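Local coordinates for SspB protein (Streptomyces clavuligerus, PDB 6JUF), which probably acts as a metal-dependent DNase within the SspABCD-SspE system, a phosphorothioation-sensing bacterial defence against phages, at residues B[104-109]-B[316-321]; B[234-239]-B[309-314]; B[113-118]-B[265-270]; B[20-25]-B[200-205]. All blocks are in the same frame, centred on the assembly; numbering follows the deposited sequence.

In the fold
Helix 107-118 ties the set together. Its N-terminal end takes part in interaction 1 and its C-terminal half in interaction 3, with centres about 17 Å apart. Helix 306-317 joins interactions 1 and 2, whose centres are about 13 Å apart. Interactions 2 and 3 touch directly: Tyr236 OH lies 2.9 Å from Trp116 NE1, a probable hydrogen bond. Interaction 4 meets interaction 3 through Phe202 on Leu113, and interaction 1 through Leu107 on Glu204. Interactions 1 and 4 both reach the second subunit. Glu18, which binds magnesium in this protein although no metal is bound to this chain here, has its side chain about 11 Å from that of Ala21.

Interaction 1: B[104-109]-B[316-321]; sequences LEELGS and EQYDNV
The Tyr318 ring points its hydroxyl end at Ser109, whose OG sits at the ring edge, near the ring plane. The carboxylate of Glu106 comes in obliquely, with OE1 4.1 Å from Tyr318 CE1 and its plane turned only 17° from that of the ring. Outside the pair of segments, Trp93 meets the Tyr318 ring edge-to-face. The contact joins two helix ends. Helix 306-317 finishes in a Schellman motif, with Asp319 as the positive-phi residue, and Tyr318 lies within this turn. The facing segment leads into helix 107-118.

Tyr318 OH and Ser109 OG lie 2.6 Å apart, a probable hydrogen bond. Ser109 OG is also bonded to Asp101 OD2. With its OG anti to the carbonyl carbon (chi1 -60°), Ser109 turns the hydroxyl toward the tyrosine. Gly108 lies close by, its C atom 3.5 Å from Tyr318 OH. Gln317 points its NE2 toward the Glu106 carboxylate, while its OE1 is held by Arg232 NE. The amide and the carboxylate are turned nearly at right angles, 83° apart. Next to this site, Glu105 forms a salt bridge with Arg23 of the second subunit. One water links the three polar groups: it donates to Glu106 OE1 at 2.9 Å, accepts from Gln317 NE2 at 3.0 Å and lies 2.9 Å from Tyr318 OH.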
# COMPACT_ATOMS: atom_id res chain seq x y z
N LEU B 104 -7.33 -0.59 4.33
CA LEU B 104 -6.99 0.69 3.63
C LEU B 104 -7.10 0.51 2.12
O LEU B 104 -6.19 0.88 1.33
CB LEU B 104 -5.62 1.23 4.06
CG LEU B 104 -5.43 1.46 5.58
CD1 LEU B 104 -4.05 2.09 5.80
CD2 LEU B 104 -6.55 2.31 6.21
N GLU B 105 -8.23 -0.05 1.70
CA GLU B 105 -8.48 -0.27 0.28
C GLU B 105 -8.90 1.02 -0.43
O GLU B 105 -8.80 1.07 -1.69
CB GLU B 105 -9.62 -1.32 0.04
CG GLU B 105 -9.25 -2.66 0.61
CD GLU B 105 -10.43 -3.62 0.61
OE1 GLU B 105 -11.26 -3.55 -0.35
OE2 GLU B 105 -10.51 -4.45 1.57
N GLU B 106 -9.41 2.00 0.31
CA GLU B 106 -9.88 3.25 -0.28
C GLU B 106 -8.89 4.37 -0.00
O GLU B 106 -8.46 4.58 1.12
CB GLU B 106 -11.27 3.62 0.28
CG GLU B 106 -12.35 2.73 -0.30
CD GLU B 106 -13.74 3.20 0.06
OE1 GLU B 106 -13.98 4.43 0.20
OE2 GLU B 106 -14.60 2.31 0.21
N LEU B 107 -8.57 5.13 -1.07
CA LEU B 107 -7.64 6.25 -0.88
C LEU B 107 -8.16 7.30 0.08
O LEU B 107 -7.34 7.93 0.80
CB LEU B 107 -7.21 6.88 -2.21
CG LEU B 107 -6.33 5.91 -3.04
CD1 LEU B 107 -6.06 6.44 -4.45
CD2 LEU B 107 -5.01 5.56 -2.36
N GLY B 108 -9.50 7.48 0.14
CA GLY B 108 -10.04 8.36 1.18
C GLY B 108 -9.57 8.07 2.60
O GLY B 108 -9.51 8.97 3.42
N SER B 109 -9.32 6.78 2.91
CA SER B 109 -8.93 6.37 4.26
C SER B 109 -7.48 6.81 4.55
O SER B 109 -7.14 7.13 5.69
CB SER B 109 -9.02 4.86 4.38
OG SER B 109 -10.35 4.44 4.14
N GLU B 316 -21.17 8.19 6.76
CA GLU B 316 -21.88 7.97 5.51
C GLU B 316 -20.93 7.56 4.40
O GLU B 316 -21.26 6.71 3.55
CB GLU B 316 -22.58 9.23 5.11
CG GLU B 316 -23.79 9.45 5.99
CD GLU B 316 -24.29 10.85 5.90
OE1 GLU B 316 -24.03 11.46 4.85
OE2 GLU B 316 -25.00 11.31 6.84
N GLN B 317 -19.75 8.15 4.38
CA GLN B 317 -18.76 7.84 3.41
C GLN B 317 -18.36 6.37 3.45
O GLN B 317 -17.91 5.81 2.46
CB GLN B 317 -17.53 8.72 3.67
CG GLN B 317 -16.31 8.46 2.75
CD GLN B 317 -16.56 8.67 1.25
OE1 GLN B 317 -17.50 9.33 0.84
NE2 GLN B 317 -15.63 8.14 0.41
N TYR B 318 -18.53 5.75 4.61
CA TYR B 318 -18.20 4.33 4.78
C TYR B 318 -19.40 3.44 5.05
O TYR B 318 -19.28 2.37 5.68
CB TYR B 318 -17.14 4.17 5.90
CG TYR B 318 -15.82 4.73 5.47
CD1 TYR B 318 -14.95 3.95 4.74
CD2 TYR B 318 -15.51 6.08 5.68
CE1 TYR B 318 -13.73 4.45 4.32
CE2 TYR B 318 -14.32 6.62 5.24
CZ TYR B 318 -13.43 5.80 4.57
OH TYR B 318 -12.23 6.28 4.10
N ASP B 319 -20.54 3.86 4.52
CA ASP B 319 -21.76 3.04 4.60
C ASP B 319 -22.26 2.78 6.02
O ASP B 319 -22.81 1.69 6.30
CB ASP B 319 -21.56 1.76 3.80
CG ASP B 319 -22.06 1.88 2.36
OD1 ASP B 319 -22.40 3.00 1.89
OD2 ASP B 319 -22.14 0.86 1.71
N ASN B 320 -22.11 3.80 6.89
CA ASN B 320 -22.72 3.80 8.21
C ASN B 320 -22.32 2.58 9.02
O ASN B 320 -23.14 1.76 9.46
CB ASN B 320 -24.24 3.97 8.04
CG ASN B 320 -24.57 5.27 7.34
OD1 ASN B 320 -25.28 5.27 6.30
ND2 ASN B 320 -24.07 6.37 7.85
N VAL B 321 -21.00 2.50 9.24
CA VAL B 321 -20.43 1.48 10.13
C VAL B 321 -21.12 1.46 11.51
O VAL B 321 -21.28 0.34 12.09
CB VAL B 321 -18.92 1.74 10.31
CG1 VAL B 321 -18.28 0.73 11.20
CG2 VAL B 321 -18.24 1.75 8.95
O HOH W 1 -13.09 6.94 1.39

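Interaction 2: B[234-239]-B[309-314]; sequences IAYACL and LAWDVL
Ala310 fits its small methyl into the hollow between Tyr236 and Leu239, one turn apart on the facing helix. This is an antiparallel helix pair. The axes of the two segments come within 8.2 Å of each other, at 168°. Helix 231-243, strand 250-253, the helices that follow and the 289-302 hairpin have an order consistent with a winged-helix domain, and helix 306-317 follows the hairpin.

The alanine lets the backbones close in: the CA atoms of Tyr236 and Ala310 are 4.5 Å apart. Ala310 CB lies 3.6 Å from Leu239 CB and also touches Tyr236 CD1. Leu239 CD1 fills the next space, against the Ala310 backbone and Leu309 CB. Val313 fits between Ala235 and Leu239, with CG1 4.0 Å from Ala235 CB and CG2 toward Leu239 CD1.

Tyr236 is the large bump. Its CG is anti to the backbone N (chi1 154°), which carries the ring alongside Leu314 and Trp311. Leu314 CD2 lies over one ring face in a CH-pi contact, 3.7 Å from the centroid. The ring edge meets the face of the Trp311 five-membered ring in a T-shaped pair, planes at 76°. The tyrosine hydroxyl is also probably hydrogen-bonded to Trp116 NE1 on helix 107-118. A water spans the rim of the aromatic pair, 2.7 Å from Tyr236 OH and accepting from Trp311 NE1 at 2.9 Å.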
# COMPACT_ATOMS: atom_id res chain seq x y z
N ILE B 234 -13.33 15.71 2.72
CA ILE B 234 -13.19 17.18 2.80
C ILE B 234 -14.19 17.78 3.80
O ILE B 234 -13.83 18.53 4.72
CB ILE B 234 -13.28 17.84 1.41
CG1 ILE B 234 -12.10 17.36 0.51
CG2 ILE B 234 -13.26 19.36 1.54
CD1 ILE B 234 -12.28 17.66 -0.99
N ALA B 235 -15.48 17.44 3.61
CA ALA B 235 -16.52 18.00 4.49
C ALA B 235 -16.35 17.61 5.96
O ALA B 235 -16.48 18.43 6.88
CB ALA B 235 -17.90 17.61 3.95
N TYR B 236 -16.01 16.33 6.19
CA TYR B 236 -15.74 15.89 7.55
C TYR B 236 -14.59 16.76 8.17
O TYR B 236 -14.67 17.20 9.31
CB TYR B 236 -15.33 14.38 7.54
CG TYR B 236 -14.45 14.03 8.75
CD1 TYR B 236 -14.99 13.83 9.99
CD2 TYR B 236 -13.04 13.91 8.59
CE1 TYR B 236 -14.17 13.53 11.09
CE2 TYR B 236 -12.22 13.60 9.66
CZ TYR B 236 -12.80 13.44 10.93
OH TYR B 236 -11.98 13.18 11.98
N ALA B 237 -13.51 16.93 7.38
CA ALA B 237 -12.37 17.68 7.89
C ALA B 237 -12.70 19.12 8.21
O ALA B 237 -12.28 19.66 9.25
CB ALA B 237 -11.20 17.58 6.91
N CYS B 238 -13.54 19.72 7.34
CA CYS B 238 -14.01 21.09 7.60
C CYS B 238 -14.77 21.23 8.93
O CYS B 238 -14.53 22.12 9.73
CB CYS B 238 -14.84 21.60 6.42
SG CYS B 238 -13.91 21.86 4.90
N LEU B 239 -15.71 20.29 9.13
CA LEU B 239 -16.53 20.28 10.35
C LEU B 239 -15.72 19.92 11.58
O LEU B 239 -15.90 20.53 12.66
CB LEU B 239 -17.71 19.35 10.15
CG LEU B 239 -18.80 19.84 9.19
CD1 LEU B 239 -19.61 18.61 8.68
CD2 LEU B 239 -19.72 20.90 9.81
N LEU B 309 -21.83 16.28 13.53
CA LEU B 309 -22.18 16.33 12.10
C LEU B 309 -21.01 15.82 11.26
O LEU B 309 -21.21 15.14 10.27
CB LEU B 309 -22.60 17.74 11.64
CG LEU B 309 -23.91 18.22 12.34
CD1 LEU B 309 -24.05 19.71 12.03
CD2 LEU B 309 -25.03 17.37 11.74
N ALA B 310 -19.79 16.14 11.66
CA ALA B 310 -18.63 15.67 10.96
C ALA B 310 -18.65 14.15 10.91
O ALA B 310 -18.35 13.58 9.86
CB ALA B 310 -17.35 16.15 11.67
N TRP B 311 -18.96 13.51 12.03
CA TRP B 311 -19.02 12.09 12.06
C TRP B 311 -20.20 11.49 11.31
O TRP B 311 -20.07 10.37 10.87
CB TRP B 311 -18.88 11.56 13.49
CG TRP B 311 -17.42 11.52 13.80
CD1 TRP B 311 -16.64 12.51 14.40
CD2 TRP B 311 -16.52 10.45 13.49
NE1 TRP B 311 -15.35 12.10 14.47
CE2 TRP B 311 -15.22 10.87 13.95
CE3 TRP B 311 -16.66 9.20 12.89
CZ2 TRP B 311 -14.08 10.08 13.78
CZ3 TRP B 311 -15.56 8.39 12.76
CH2 TRP B 311 -14.27 8.83 13.18
N ASP B 312 -21.36 12.12 11.26
CA ASP B 312 -22.42 11.65 10.35
C ASP B 312 -21.90 11.60 8.93
O ASP B 312 -22.10 10.61 8.23
CB ASP B 312 -23.67 12.54 10.40
CG ASP B 312 -24.41 12.46 11.73
OD1 ASP B 312 -24.19 11.45 12.46
OD2 ASP B 312 -25.15 13.41 12.07
N VAL B 313 -21.27 12.68 8.49
CA VAL B 313 -20.81 12.80 7.11
C VAL B 313 -19.72 11.73 6.86
O VAL B 313 -19.71 11.04 5.85
CB VAL B 313 -20.19 14.20 6.90
CG1 VAL B 313 -19.39 14.31 5.60
CG2 VAL B 313 -21.29 15.26 6.89
N LEU B 314 -18.81 11.57 7.80
CA LEU B 314 -17.73 10.59 7.63
C LEU B 314 -18.27 9.14 7.66
O LEU B 314 -17.90 8.35 6.86
CB LEU B 314 -16.66 10.75 8.72
CG LEU B 314 -15.46 9.81 8.63
CD1 LEU B 314 -14.77 9.89 7.27
CD2 LEU B 314 -14.44 10.13 9.73
O HOH W 2 -12.91 13.71 14.44

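Interaction 3: B[113-118]-B[265-270]; sequences LHWWLL and GRAFRI
Trp115 and Ala267 bring the two helices nearest, with their CA atoms 6.8 Å apart, close to the end of helix 264-268, after which Arg269 leaves the helical conformation with positive phi. Ala267 sends its methyl into the space between Trp115 and Leu118. Its CB is 3.7 Å from Trp115 CZ3 and meets the indole at the edge, near the ring plane. Leu118 CD1 lies 3.8 Å from the same methyl.

The Trp115 side chain stands with CG anti to the backbone N (chi1 178°). This swings the indole toward helix 231-243, where NE1 is bonded to Asp240 OD2. Phe268 approaches from next to Ala267. Its CZ touches Trp115 CB at 3.9 Å. The phenyl ring and the six-membered ring of the indole meet obliquely, with planes at 49°. Phe268 also packs on Ala237, so it sits between helices 107-118 and 231-243.

At the helix end, Arg269 folds its side chain back. Its NE gives a hydrogen bond of 2.8 Å to Arg266 O, in the carbonyl plane and on a lone pair. The rest of the guanidinium is bonded to Phe135 O and Ser141 OG. Buried packing of this kind joins helix 107-118 to the short helix 264-268, which stands just before helix 272-285 in an order consistent with the helix-turn-helix part of a winged-helix domain.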
# COMPACT_ATOMS: atom_id res chain seq x y z
N LEU B 113 -6.36 9.39 7.48
CA LEU B 113 -5.22 9.15 8.38
C LEU B 113 -4.26 10.33 8.39
O LEU B 113 -3.77 10.73 9.44
CB LEU B 113 -4.50 7.83 8.05
CG LEU B 113 -5.27 6.58 8.57
CD1 LEU B 113 -4.73 5.35 7.84
CD2 LEU B 113 -5.16 6.44 10.08
N HIS B 114 -4.02 10.92 7.20
CA HIS B 114 -3.18 12.10 7.07
C HIS B 114 -3.76 13.26 7.88
O HIS B 114 -3.06 13.93 8.65
CB HIS B 114 -3.01 12.45 5.57
CG HIS B 114 -2.29 13.72 5.35
ND1 HIS B 114 -2.88 14.87 4.87
CD2 HIS B 114 -0.96 14.03 5.57
CE1 HIS B 114 -1.92 15.84 4.79
NE2 HIS B 114 -0.77 15.32 5.25
N TRP B 115 -5.08 13.44 7.78
CA TRP B 115 -5.77 14.46 8.56
C TRP B 115 -5.57 14.19 10.07
O TRP B 115 -5.26 15.10 10.85
CB TRP B 115 -7.26 14.43 8.18
CG TRP B 115 -8.07 15.44 9.00
CD1 TRP B 115 -8.96 15.17 10.05
CD2 TRP B 115 -8.01 16.92 8.91
NE1 TRP B 115 -9.49 16.32 10.56
CE2 TRP B 115 -8.97 17.43 9.89
CE3 TRP B 115 -7.35 17.83 8.06
CZ2 TRP B 115 -9.15 18.78 10.11
CZ3 TRP B 115 -7.56 19.19 8.30
CH2 TRP B 115 -8.45 19.64 9.32
N TRP B 116 -5.69 12.90 10.47
CA TRP B 116 -5.52 12.58 11.89
C TRP B 116 -4.13 12.79 12.40
O TRP B 116 -3.94 13.26 13.51
CB TRP B 116 -5.95 11.16 12.20
CG TRP B 116 -7.46 10.98 12.11
CD1 TRP B 116 -8.46 11.99 12.00
CD2 TRP B 116 -8.20 9.71 12.14
NE1 TRP B 116 -9.72 11.42 11.94
CE2 TRP B 116 -9.64 10.06 12.00
CE3 TRP B 116 -7.83 8.38 12.21
CZ2 TRP B 116 -10.64 9.06 11.99
CZ3 TRP B 116 -8.83 7.40 12.21
CH2 TRP B 116 -10.22 7.72 12.06
N LEU B 117 -3.14 12.59 11.51
CA LEU B 117 -1.73 12.77 11.90
C LEU B 117 -1.48 14.27 12.24
O LEU B 117 -0.79 14.59 13.18
CB LEU B 117 -0.79 12.32 10.77
CG LEU B 117 0.72 12.51 11.02
CD1 LEU B 117 1.22 11.74 12.31
CD2 LEU B 117 1.52 12.07 9.82
N LEU B 118 -2.09 15.14 11.45
CA LEU B 118 -1.90 16.60 11.58
C LEU B 118 -2.80 17.20 12.66
O LEU B 118 -2.61 18.30 13.14
CB LEU B 118 -2.15 17.28 10.22
CG LEU B 118 -1.16 17.00 9.11
CD1 LEU B 118 -1.69 17.59 7.82
CD2 LEU B 118 0.24 17.54 9.44
N GLY B 265 -7.53 23.26 3.77
CA GLY B 265 -6.85 23.75 2.61
C GLY B 265 -5.35 23.48 2.66
O GLY B 265 -4.76 22.99 1.69
N ARG B 266 -4.71 23.82 3.74
CA ARG B 266 -3.27 23.56 3.89
C ARG B 266 -2.97 22.08 4.16
O ARG B 266 -1.88 21.63 3.82
CB ARG B 266 -2.67 24.44 4.99
CG ARG B 266 -2.24 25.83 4.51
CD ARG B 266 -0.71 25.78 4.58
NE ARG B 266 -0.24 27.10 4.73
CZ ARG B 266 0.97 27.45 5.01
NH1 ARG B 266 1.95 26.52 5.15
NH2 ARG B 266 1.19 28.73 5.06
N ALA B 267 -3.91 21.35 4.76
CA ALA B 267 -3.61 19.95 5.09
C ALA B 267 -3.68 19.08 3.83
O ALA B 267 -2.84 18.21 3.61
CB ALA B 267 -4.59 19.38 6.15
N PHE B 268 -4.67 19.35 3.02
CA PHE B 268 -4.89 18.56 1.80
C PHE B 268 -4.31 19.22 0.56
O PHE B 268 -4.36 18.63 -0.52
CB PHE B 268 -6.38 18.24 1.58
CG PHE B 268 -7.04 17.48 2.73
CD1 PHE B 268 -6.33 16.47 3.42
CD2 PHE B 268 -8.38 17.65 3.00
CE1 PHE B 268 -6.96 15.69 4.41
CE2 PHE B 268 -9.02 16.87 3.99
CZ PHE B 268 -8.32 15.87 4.66
N ARG B 269 -3.85 20.46 0.69
CA ARG B 269 -3.28 21.24 -0.42
C ARG B 269 -4.31 21.33 -1.54
O ARG B 269 -4.07 20.93 -2.69
CB ARG B 269 -1.87 20.71 -0.83
CG ARG B 269 -0.80 20.94 0.25
CD ARG B 269 -0.90 22.35 0.86
NE ARG B 269 0.04 22.62 1.97
CZ ARG B 269 1.25 23.13 1.80
NH1 ARG B 269 1.67 23.37 0.55
NH2 ARG B 269 2.04 23.34 2.85
N ILE B 270 -5.51 21.78 -1.17
CA ILE B 270 -6.61 22.03 -2.13
C ILE B 270 -7.03 23.49 -2.07
O ILE B 270 -6.84 24.15 -1.06
CB ILE B 270 -7.80 21.08 -1.89
CG1 ILE B 270 -8.32 21.25 -0.43
CG2 ILE B 270 -7.35 19.65 -2.25
CD1 ILE B 270 -9.58 20.42 -0.14

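Interaction 4: B[20-25]-B[200-205]; sequences FAPRFG and CPFREL
The contact joins the loop leading into helix 24-34 to the 3-10 turn 201-205, which lies between helix 166-180 and strand 208-211. Pro22 carries it. Its CB meets Phe202 CE2 at 3.8 Å, and the two side chains cross at about a right angle. Cys200 lies against the other end of the proline ring, with SG 4.0 Å from Pro22 CD. The same SG is 4.2 Å from Ala21 CB. Cys200 holds its sulfur anti to the backbone N (chi1 -175°), which places it in the plane of the Phe202 ring, at the edge. Pro201 adds CD, 4.1 Å from Pro22 O. Met179 of helix 166-180 packs on Pro22, Cys200 and Phe202 together.

The Arg203 guanidinium lies against Cys200, with Cys200 CB 3.6 Å above its plane, over the centre. Arg203 NE is bonded to Lys178 O. Arg23 occupies the N-cap position of helix 24-34. Between chains, Arg203 pairs with Glu204 of the second subunit, and Glu204 with Arg203 of the second subunit. These reciprocal salt bridges place the 3-10 segment at the interface of a two-subunit assembly, and the loop before helix 24-34 packs on its apolar side.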
# COMPACT_ATOMS: atom_id res chain seq x y z
N PHE B 20 11.71 5.56 10.08
CA PHE B 20 10.75 4.63 9.46
C PHE B 20 9.41 5.35 9.17
O PHE B 20 8.80 5.85 10.10
CB PHE B 20 10.42 3.51 10.44
CG PHE B 20 11.57 2.52 10.64
CD1 PHE B 20 12.03 1.75 9.57
CD2 PHE B 20 12.16 2.37 11.89
CE1 PHE B 20 13.06 0.80 9.74
CE2 PHE B 20 13.17 1.42 12.08
CZ PHE B 20 13.63 0.66 10.99
N ALA B 21 9.03 5.38 7.88
CA ALA B 21 7.72 5.94 7.48
C ALA B 21 6.64 4.94 7.82
O ALA B 21 6.94 3.78 8.10
CB ALA B 21 7.76 6.29 6.00
N PRO B 22 5.36 5.37 7.83
CA PRO B 22 4.31 4.43 8.27
C PRO B 22 4.20 3.19 7.36
O PRO B 22 4.45 3.28 6.17
CB PRO B 22 3.01 5.28 8.18
CG PRO B 22 3.51 6.71 8.27
CD PRO B 22 4.84 6.73 7.61
N ARG B 23 3.81 2.07 7.92
CA ARG B 23 3.51 0.88 7.17
C ARG B 23 2.12 0.37 7.53
O ARG B 23 1.72 0.46 8.70
CB ARG B 23 4.49 -0.24 7.60
CG ARG B 23 5.97 0.13 7.52
CD ARG B 23 6.87 -1.11 7.58
NE ARG B 23 8.24 -0.68 7.84
CZ ARG B 23 9.26 -1.50 7.95
NH1 ARG B 23 9.03 -2.83 7.88
NH2 ARG B 23 10.49 -1.04 8.22
N PHE B 24 1.38 -0.16 6.53
CA PHE B 24 0.07 -0.66 6.85
C PHE B 24 0.11 -1.78 7.93
O PHE B 24 -0.65 -1.79 8.88
CB PHE B 24 -0.67 -1.21 5.61
CG PHE B 24 -1.87 -2.01 5.96
CD1 PHE B 24 -3.02 -1.38 6.48
CD2 PHE B 24 -1.84 -3.42 5.92
CE1 PHE B 24 -4.11 -2.14 6.92
CE2 PHE B 24 -2.96 -4.15 6.32
CZ PHE B 24 -4.08 -3.52 6.83
N GLY B 25 1.05 -2.73 7.69
CA GLY B 25 1.20 -3.88 8.62
C GLY B 25 1.38 -3.41 10.05
O GLY B 25 0.84 -4.03 10.98
N CYS B 200 4.90 2.63 1.18
CA CYS B 200 4.24 3.56 2.13
C CYS B 200 2.97 4.02 1.45
O CYS B 200 3.06 4.69 0.39
CB CYS B 200 5.12 4.79 2.45
SG CYS B 200 4.29 5.76 3.72
N PRO B 201 1.81 3.65 1.98
CA PRO B 201 0.57 3.87 1.21
C PRO B 201 0.23 5.35 1.06
O PRO B 201 -0.58 5.73 0.22
CB PRO B 201 -0.51 3.11 2.01
CG PRO B 201 0.06 3.05 3.43
CD PRO B 201 1.56 2.91 3.25
N PHE B 202 0.89 6.20 1.84
CA PHE B 202 0.63 7.64 1.71
C PHE B 202 1.19 8.25 0.44
O PHE B 202 0.77 9.34 0.05
CB PHE B 202 1.14 8.38 2.94
CG PHE B 202 0.38 7.98 4.20
CD1 PHE B 202 -0.83 8.60 4.51
CD2 PHE B 202 0.79 6.87 4.96
CE1 PHE B 202 -1.55 8.24 5.67
CE2 PHE B 202 0.03 6.47 6.07
CZ PHE B 202 -1.15 7.16 6.42
N ARG B 203 2.09 7.51 -0.24
CA ARG B 203 2.60 8.00 -1.51
C ARG B 203 1.51 8.11 -2.57
O ARG B 203 1.61 8.93 -3.50
CB ARG B 203 3.78 7.15 -2.00
CG ARG B 203 4.94 7.12 -1.04
CD ARG B 203 5.95 6.06 -1.45
NE ARG B 203 7.03 6.06 -0.43
CZ ARG B 203 7.70 4.95 -0.10
NH1 ARG B 203 7.43 3.83 -0.75
NH2 ARG B 203 8.66 4.95 0.82
N GLU B 204 0.44 7.33 -2.40
CA GLU B 204 -0.65 7.38 -3.36
C GLU B 204 -1.41 8.68 -3.34
O GLU B 204 -2.15 8.95 -4.29
CB GLU B 204 -1.67 6.24 -3.17
CG GLU B 204 -1.07 4.92 -3.55
CD GLU B 204 -2.11 4.01 -4.19
OE1 GLU B 204 -2.29 2.89 -3.71
OE2 GLU B 204 -2.74 4.44 -5.18
N LEU B 205 -1.24 9.48 -2.29
CA LEU B 205 -1.95 10.78 -2.18
C LEU B 205 -1.36 11.81 -3.14
O LEU B 205 -2.01 12.83 -3.37
CB LEU B 205 -1.97 11.32 -0.72
CG LEU B 205 -2.55 10.33 0.32
CD1 LEU B 205 -2.55 10.99 1.69
CD2 LEU B 205 -3.94 9.77 -0.12